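Putative fumarylacetoacetate hydrolase family protein (PDB 3S52) is a putative member of the fumarylacetoacetate hydrolase family, with a beta-rich fold of two sheets and flanking helices, and assembles as two chains. Local coordinates at residues Leu46-Glu51 with Arg180-Arg185; Thr82-Lys85 with Arg91-Arg94. All blocks are in the same frame, centred on the assembly; numbering follows the deposited sequence.

How the interactions relate
Both contacts are apolar and border on helix 171-181, interaction 1 at its C-terminal end and interaction 2 on I175 and S176. Interaction 1 joins strand 45-50 to the turn that leaves this helix, and all three of its touching residues, L46, I48 and F182, are buried: an aromatic ring meets aliphatic tips near the second subunit. Interaction 2 lies farther out, about 14 Å away between centres, and packs the loop 82-85 on helix 89-95. L84 and V92 are buried, while R91 is exposed, and a water joins T82 to the helix, weakly on the helix side. The two meet directly: L184 O probably accepts a hydrogen bond from L84 N (2.9 Å), and T183 OG1 packs against K85 CD.

Interaction 1: Leu46-Glu51 with Arg180-Arg185; sequences LFIKPE and RFFTLR
I48 sets the methyl CD1 squarely over the ring of F182, 3.8 Å from the centroid and only 6° off the ring normal, a CH-pi contact in which all six ring carbons lie at nearly equal distance from the methyl. An extended second torsion (chi2 179°) carries CD1 out from the strand to meet the aromatic side chain coming from the opposite direction. Isoleucine suits the place: its longer branch, CG1-CD1, reaches the ring, while CG2 is on the other branch and makes no close contact with it. L46, two residues earlier on the same side of the strand, adds its CD1 at 4.0 Å from F182 CE2, approaching obliquely as the two side chains slide past each other. The ring's second face is taken by F181 CB, 3.6 Å above the plane, so that the phenyl is clamped between the methyl of I48 and its own neighbour in sequence. A flat apolar ring fits such a slot. The contact joins strand 45-50, paired antiparallel with strand 21-26, to the turn after helix 171-181. L46 also rests on Y177 and M178 of that helix, while E122 of the second subunit is hydrogen-bonded to I48 N.

Interaction 2: Thr82-Lys85 with Arg91-Arg94; sequences TPLK and RVAR
L84 reaches from an irregular loop to the side of helix 89-95, where it meets R91 and V92. From CA, the bond to CB runs neither at the helix nor away from it; the turn comes at the next step, where CG stands beside the backbone N and anti to the carbonyl carbon (chi1 -62°). CB and CG make no close contact with the helix themselves, and the fork at CG divides the work. CD2 lies 3.8 Å from R91 CG and 4.0 Å from V92 CA, packing on the start of the arginine chain and on the helix backbone. CD1 takes the other branch and meets V92 CG2 at 4.1 Å, the two side chains running roughly perpendicular. Leucine suits this place because its two methyls can serve two neighbours at once, and the beta-branched valine offers a compact apolar surface close to the helix.

R91 uses only its aliphatic part against L84. The chain then bends at chi3 (-59°), and R94 NH2 lies 3.8 Å above one face of the R91 guanidinium, near the edge of the group rather than over its centre. An arginine is well placed at such a boundary, with methylenes for the leucine and a polar end at the exposed surface. A water adds a polar link beside this packing: it is hydrogen-bonded to T82 OG1 at 3.0 Å and donates a weak bond to R94 O at 3.2 Å.

The loop follows strand 70-80 and leads into helix 89-95. L84 and V92 both also touch I175 of helix 171-181, and L84 further packs on A95, so the leucine lies where loop and two helices converge.

Interaction 1: Leu46-Glu51 with Arg180-Arg185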
ATOM      1  N   LEU A  46       1.737 -10.720  -3.269  1.00  9.45           N
ATOM      2  CA  LEU A  46       0.840  -9.767  -2.612  1.00 13.62           C
ATOM      3  C   LEU A  46       1.309  -8.335  -2.808  1.00 16.38           C
ATOM      4  O   LEU A  46       2.493  -8.042  -2.668  1.00 12.25           O
ATOM      5  CB  LEU A  46       0.764 -10.057  -1.108  1.00  8.67           C
ATOM      6  CG  LEU A  46       0.165 -11.412  -0.719  1.00  9.09           C
ATOM      7  CD1 LEU A  46      -0.152 -11.427   0.761  1.00  9.73           C
ATOM      8  CD2 LEU A  46      -1.127 -11.637  -1.515  1.00  6.38           C
ATOM      9  N   PHE A  47       0.384  -7.440  -3.132  1.00 16.26           N
ATOM     10  CA  PHE A  47       0.683  -6.015  -3.095  1.00 15.27           C
ATOM     11  C   PHE A  47      -0.577  -5.306  -2.651  1.00 14.69           C
ATOM     12  O   PHE A  47      -1.621  -5.947  -2.494  1.00 15.33           O
ATOM     13  CB  PHE A  47       1.172  -5.511  -4.456  1.00 10.21           C
ATOM     14  CG  PHE A  47       0.169  -5.695  -5.572  1.00 13.36           C
ATOM     15  CD1 PHE A  47       0.101  -6.886  -6.276  1.00  9.02           C
ATOM     16  CD2 PHE A  47      -0.687  -4.662  -5.928  1.00 15.39           C
ATOM     17  CE1 PHE A  47      -0.818  -7.054  -7.303  1.00  9.28           C
ATOM     18  CE2 PHE A  47      -1.618  -4.817  -6.954  1.00 15.31           C
ATOM     19  CZ  PHE A  47      -1.688  -6.009  -7.638  1.00 10.34           C
ATOM     20  N   ILE A  48      -0.500  -3.994  -2.459  1.00  8.78           N
ATOM     21  CA  ILE A  48      -1.606  -3.272  -1.827  1.00 10.10           C
ATOM     22  C   ILE A  48      -1.858  -1.964  -2.565  1.00  9.56           C
ATOM     23  O   ILE A  48      -0.913  -1.358  -3.056  1.00 13.14           O
ATOM     24  CB  ILE A  48      -1.283  -2.958  -0.342  1.00 16.36           C
ATOM     25  CG1 ILE A  48      -1.093  -4.253   0.455  1.00 18.11           C
ATOM     26  CG2 ILE A  48      -2.389  -2.074   0.304  1.00 16.00           C
ATOM     27  CD1 ILE A  48      -0.750  -4.045   1.942  1.00 17.63           C
ATOM     28  N   LYS A  49      -3.123  -1.545  -2.645  1.00  7.39           N
ATOM     29  CA  LYS A  49      -3.469  -0.230  -3.158  1.00  7.51           C
ATOM     30  C   LYS A  49      -4.073   0.585  -2.015  1.00 16.44           C
ATOM     31  O   LYS A  49      -4.770   0.038  -1.154  1.00 16.63           O
ATOM     32  CB  LYS A  49      -4.502  -0.322  -4.279  1.00 12.67           C
ATOM     33  CG  LYS A  49      -4.146  -1.212  -5.473  1.00 17.32           C
ATOM     34  CD  LYS A  49      -5.255  -1.087  -6.537  1.00 21.85           C
ATOM     35  CE  LYS A  49      -5.047  -1.994  -7.739  1.00 17.86           C
ATOM     36  NZ  LYS A  49      -4.240  -1.357  -8.832  1.00 22.56           N
ATOM     37  N   PRO A  50      -3.817   1.900  -1.999  1.00 16.12           N
ATOM     38  CA  PRO A  50      -4.325   2.700  -0.878  1.00 12.51           C
ATOM     39  C   PRO A  50      -5.708   3.253  -1.181  1.00 14.07           C
ATOM     40  O   PRO A  50      -6.191   3.097  -2.297  1.00 12.18           O
ATOM     41  CB  PRO A  50      -3.316   3.843  -0.805  1.00 13.94           C
ATOM     42  CG  PRO A  50      -2.929   4.056  -2.258  1.00 11.25           C
ATOM     43  CD  PRO A  50      -2.921   2.679  -2.882  1.00 10.42           C
ATOM     44  N   GLU A  51      -6.314   3.930  -0.214  1.00 12.62           N
ATOM     45  CA  GLU A  51      -7.634   4.515  -0.415  1.00 13.28           C
ATOM     46  C   GLU A  51      -7.672   5.444  -1.640  1.00 10.19           C
ATOM     47  O   GLU A  51      -8.676   5.514  -2.354  1.00 13.22           O
ATOM     48  CB  GLU A  51      -8.072   5.254   0.856  1.00 16.82           C
ATOM     49  CG  GLU A  51      -9.223   6.234   0.646  1.00 24.42           C
ATOM     50  CD  GLU A  51      -8.747   7.586   0.145  1.00 25.64           C
ATOM     51  OE1 GLU A  51      -7.736   8.103   0.673  1.00 21.32           O
ATOM     52  OE2 GLU A  51      -9.380   8.123  -0.791  1.00 36.78           O
ATOM     53  N   ARG A 180      -1.896 -13.156   7.412  1.00 10.08           N
ATOM     54  CA  ARG A 180      -0.692 -13.471   8.185  1.00 12.36           C
ATOM     55  C   ARG A 180       0.232 -12.267   8.194  1.00 15.90           C
ATOM     56  O   ARG A 180       0.994 -12.066   9.123  1.00 14.46           O
ATOM     57  CB  ARG A 180       0.065 -14.661   7.598  1.00 15.77           C
ATOM     58  CG  ARG A 180      -0.639 -16.014   7.731  1.00 17.68           C
ATOM     59  CD  ARG A 180       0.249 -17.123   7.144  1.00 18.69           C
ATOM     60  NE  ARG A 180       1.553 -17.152   7.805  1.00 14.53           N
ATOM     61  CZ  ARG A 180       2.665 -17.633   7.260  1.00 23.44           C
ATOM     62  NH1 ARG A 180       2.651 -18.129   6.027  1.00 19.68           N
ATOM     63  NH2 ARG A 180       3.796 -17.608   7.952  1.00 22.53           N
ATOM     64  N   PHE A 181       0.149 -11.469   7.137  1.00  8.66           N
ATOM     65  CA  PHE A 181       0.982 -10.278   6.961  1.00 16.98           C
ATOM     66  C   PHE A 181       0.242  -9.012   7.371  1.00 18.64           C
ATOM     67  O   PHE A 181       0.800  -8.162   8.066  1.00 16.32           O
ATOM     68  CB  PHE A 181       1.531 -10.162   5.527  1.00 16.41           C
ATOM     69  CG  PHE A 181       2.531 -11.228   5.187  1.00 21.21           C
ATOM     70  CD1 PHE A 181       3.897 -11.008   5.385  1.00 21.96           C
ATOM     71  CD2 PHE A 181       2.111 -12.462   4.707  1.00 15.63           C
ATOM     72  CE1 PHE A 181       4.825 -11.990   5.081  1.00 15.16           C
ATOM     73  CE2 PHE A 181       3.023 -13.449   4.400  1.00 16.69           C
ATOM     74  CZ  PHE A 181       4.390 -13.219   4.589  1.00 14.07           C
ATOM     75  N   PHE A 182      -0.955  -8.833   6.810  1.00 15.10           N
ATOM     76  CA  PHE A 182      -1.727  -7.609   7.004  1.00  9.97           C
ATOM     77  C   PHE A 182      -3.039  -7.849   7.750  1.00 14.75           C
ATOM     78  O   PHE A 182      -3.815  -8.735   7.400  1.00 12.99           O
ATOM     79  CB  PHE A 182      -1.993  -6.956   5.646  1.00  8.46           C
ATOM     80  CG  PHE A 182      -0.830  -7.075   4.693  1.00 13.51           C
ATOM     81  CD1 PHE A 182       0.349  -6.384   4.930  1.00  9.83           C
ATOM     82  CD2 PHE A 182      -0.910  -7.878   3.574  1.00 16.77           C
ATOM     83  CE1 PHE A 182       1.421  -6.491   4.065  1.00  9.54           C
ATOM     84  CE2 PHE A 182       0.164  -7.985   2.706  1.00 15.99           C
ATOM     85  CZ  PHE A 182       1.329  -7.299   2.964  1.00 12.08           C
ATOM     86  N   THR A 183      -3.268  -7.087   8.811  1.00 11.24           N
ATOM     87  CA  THR A 183      -4.595  -7.099   9.418  1.00 16.12           C
ATOM     88  C   THR A 183      -5.563  -6.563   8.367  1.00 16.39           C
ATOM     89  O   THR A 183      -5.344  -5.494   7.794  1.00 12.76           O
ATOM     90  CB  THR A 183      -4.654  -6.222  10.684  1.00 15.33           C
ATOM     91  OG1 THR A 183      -3.958  -6.882  11.749  1.00 19.24           O
ATOM     92  CG2 THR A 183      -6.117  -5.969  11.108  1.00 13.50           C
ATOM     93  N   LEU A 184      -6.619  -7.312   8.084  1.00 16.40           N
ATOM     94  CA  LEU A 184      -7.630  -6.849   7.145  1.00 13.29           C
ATOM     95  C   LEU A 184      -8.814  -6.311   7.936  1.00 15.78           C
ATOM     96  O   LEU A 184      -9.550  -7.077   8.553  1.00 19.50           O
ATOM     97  CB  LEU A 184      -8.068  -7.978   6.213  1.00 17.62           C
ATOM     98  CG  LEU A 184      -6.959  -8.734   5.479  1.00 18.24           C
ATOM     99  CD1 LEU A 184      -7.550  -9.739   4.510  1.00 22.12           C
ATOM    100  CD2 LEU A 184      -6.023  -7.776   4.758  1.00 18.10           C
ATOM    101  N   ARG A 185      -8.982  -4.993   7.936  1.00 13.02           N
ATOM    102  CA  ARG A 185     -10.024  -4.385   8.742  1.00 16.16           C
ATOM    103  C   ARG A 185     -11.364  -4.547   8.039  1.00 16.93           C
ATOM    104  O   ARG A 185     -11.418  -4.731   6.821  1.00 10.12           O
ATOM    105  CB  ARG A 185      -9.712  -2.911   8.988  1.00 17.28           C
ATOM    106  CG  ARG A 185      -8.371  -2.635   9.716  1.00 23.83           C
ATOM    107  CD  ARG A 185      -8.415  -1.289  10.462  1.00 24.37           C
ATOM    108  NE  ARG A 185      -7.122  -0.849  11.011  1.00 20.90           N
ATOM    109  CZ  ARG A 185      -6.572  -1.344  12.117  1.00 26.48           C
ATOM    110  NH1 ARG A 185      -5.410  -0.878  12.553  1.00 30.74           N
ATOM    111  NH2 ARG A 185      -7.179  -2.316  12.785  1.00 20.40           N
TER

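Interaction 2: Thr82-Lys85 with Arg91-Arg94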
ATOM      1  N   THR A  82     -15.573  -8.197   8.758  1.00 18.79           N
ATOM      2  CA  THR A  82     -15.117  -8.457  10.122  1.00 17.03           C
ATOM      3  C   THR A  82     -13.604  -8.523  10.099  1.00 18.68           C
ATOM      4  O   THR A  82     -13.046  -9.178   9.234  1.00 21.27           O
ATOM      5  CB  THR A  82     -15.637  -9.830  10.610  1.00 20.27           C
ATOM      6  OG1 THR A  82     -17.066  -9.886  10.486  1.00 24.52           O
ATOM      7  CG2 THR A  82     -15.235 -10.091  12.058  1.00 21.37           C
ATOM      8  N   PRO A  83     -12.932  -7.913  11.089  1.00 19.52           N
ATOM      9  CA  PRO A  83     -11.472  -7.844  10.972  1.00 14.86           C
ATOM     10  C   PRO A  83     -10.820  -9.217  11.023  1.00 15.99           C
ATOM     11  O   PRO A  83     -11.265 -10.125  11.732  1.00 12.31           O
ATOM     12  CB  PRO A  83     -11.053  -6.979  12.168  1.00 23.04           C
ATOM     13  CG  PRO A  83     -12.201  -7.085  13.147  1.00 23.78           C
ATOM     14  CD  PRO A  83     -13.435  -7.227  12.293  1.00 23.79           C
ATOM     15  N   LEU A  84      -9.765  -9.377  10.239  1.00  9.79           N
ATOM     16  CA  LEU A  84      -9.053 -10.650  10.183  1.00 10.55           C
ATOM     17  C   LEU A  84      -7.562 -10.449  10.413  1.00 17.84           C
ATOM     18  O   LEU A  84      -6.929  -9.622   9.742  1.00 16.01           O
ATOM     19  CB  LEU A  84      -9.265 -11.303   8.826  1.00 10.29           C
ATOM     20  CG  LEU A  84     -10.700 -11.668   8.482  1.00 16.83           C
ATOM     21  CD1 LEU A  84     -10.846 -11.870   6.967  1.00  9.01           C
ATOM     22  CD2 LEU A  84     -11.138 -12.914   9.269  1.00 11.74           C
ATOM     23  N   LYS A  85      -7.007 -11.181  11.377  1.00 14.11           N
ATOM     24  CA  LYS A  85      -5.561 -11.179  11.586  1.00 19.67           C
ATOM     25  C   LYS A  85      -5.112 -12.606  11.895  1.00 15.72           C
ATOM     26  O   LYS A  85      -5.609 -13.212  12.840  1.00 15.48           O
ATOM     27  CB  LYS A  85      -5.182 -10.243  12.730  1.00 24.34           C
ATOM     28  CG  LYS A  85      -3.679 -10.184  12.998  1.00 37.97           C
ATOM     29  CD  LYS A  85      -3.360  -9.298  14.194  1.00 47.01           C
ATOM     30  CE  LYS A  85      -1.883  -9.391  14.589  1.00 55.89           C
ATOM     31  NZ  LYS A  85      -0.968  -8.963  13.479  1.00 54.46           N
ATOM     32  N   ARG A  91     -12.677 -18.808   9.859  1.00 22.53           N
ATOM     33  CA  ARG A  91     -12.923 -17.444  10.291  1.00 19.36           C
ATOM     34  C   ARG A  91     -13.024 -16.510   9.081  1.00 14.15           C
ATOM     35  O   ARG A  91     -13.866 -15.608   9.046  1.00 14.35           O
ATOM     36  CB  ARG A  91     -11.838 -16.982  11.254  1.00 20.54           C
ATOM     37  CG  ARG A  91     -12.072 -15.574  11.805  1.00 30.46           C
ATOM     38  CD  ARG A  91     -10.915 -15.118  12.685  1.00 35.08           C
ATOM     39  NE  ARG A  91     -10.732 -16.021  13.815  1.00 39.30           N
ATOM     40  CZ  ARG A  91     -11.456 -15.972  14.929  1.00 50.86           C
ATOM     41  NH1 ARG A  91     -11.231 -16.832  15.918  1.00 48.17           N
ATOM     42  NH2 ARG A  91     -12.410 -15.058  15.053  1.00 53.68           N
ATOM     43  N   VAL A  92     -12.172 -16.740   8.084  1.00 14.64           N
ATOM     44  CA  VAL A  92     -12.206 -15.953   6.848  1.00 14.62           C
ATOM     45  C   VAL A  92     -13.553 -16.101   6.162  1.00 21.62           C
ATOM     46  O   VAL A  92     -14.208 -15.110   5.837  1.00 18.03           O
ATOM     47  CB  VAL A  92     -11.068 -16.345   5.852  1.00 13.54           C
ATOM     48  CG1 VAL A  92     -11.409 -15.889   4.429  1.00  9.58           C
ATOM     49  CG2 VAL A  92      -9.729 -15.752   6.312  1.00  9.79           C
ATOM     50  N   ALA A  93     -13.976 -17.341   5.953  1.00 19.13           N
ATOM     51  CA  ALA A  93     -15.275 -17.586   5.334  1.00 23.57           C
ATOM     52  C   ALA A  93     -16.402 -16.756   5.985  1.00 29.28           C
ATOM     53  O   ALA A  93     -17.242 -16.199   5.284  1.00 28.70           O
ATOM     54  CB  ALA A  93     -15.612 -19.080   5.378  1.00 22.32           C
ATOM     55  N   ARG A  94     -16.410 -16.670   7.317  1.00 20.99           N
ATOM     56  CA  ARG A  94     -17.488 -15.992   8.051  1.00 23.94           C
ATOM     57  C   ARG A  94     -17.379 -14.473   7.981  1.00 21.18           C
ATOM     58  O   ARG A  94     -18.304 -13.752   8.369  1.00 19.15           O
ATOM     59  CB  ARG A  94     -17.487 -16.392   9.543  1.00 24.33           C
ATOM     60  CG  ARG A  94     -17.525 -17.887   9.826  1.00 30.42           C
ATOM     61  CD  ARG A  94     -17.773 -18.180  11.323  1.00 28.78           C
ATOM     62  NE  ARG A  94     -16.788 -17.534  12.196  1.00 34.25           N
ATOM     63  CZ  ARG A  94     -15.751 -18.159  12.746  1.00 38.04           C
ATOM     64  NH1 ARG A  94     -15.564 -19.456  12.524  1.00 40.37           N
ATOM     65  NH2 ARG A  94     -14.901 -17.493  13.522  1.00 37.77           N
TER
HETATM   66  O   HOH W   1     -17.366 -12.822  11.249  1.00 32.61           O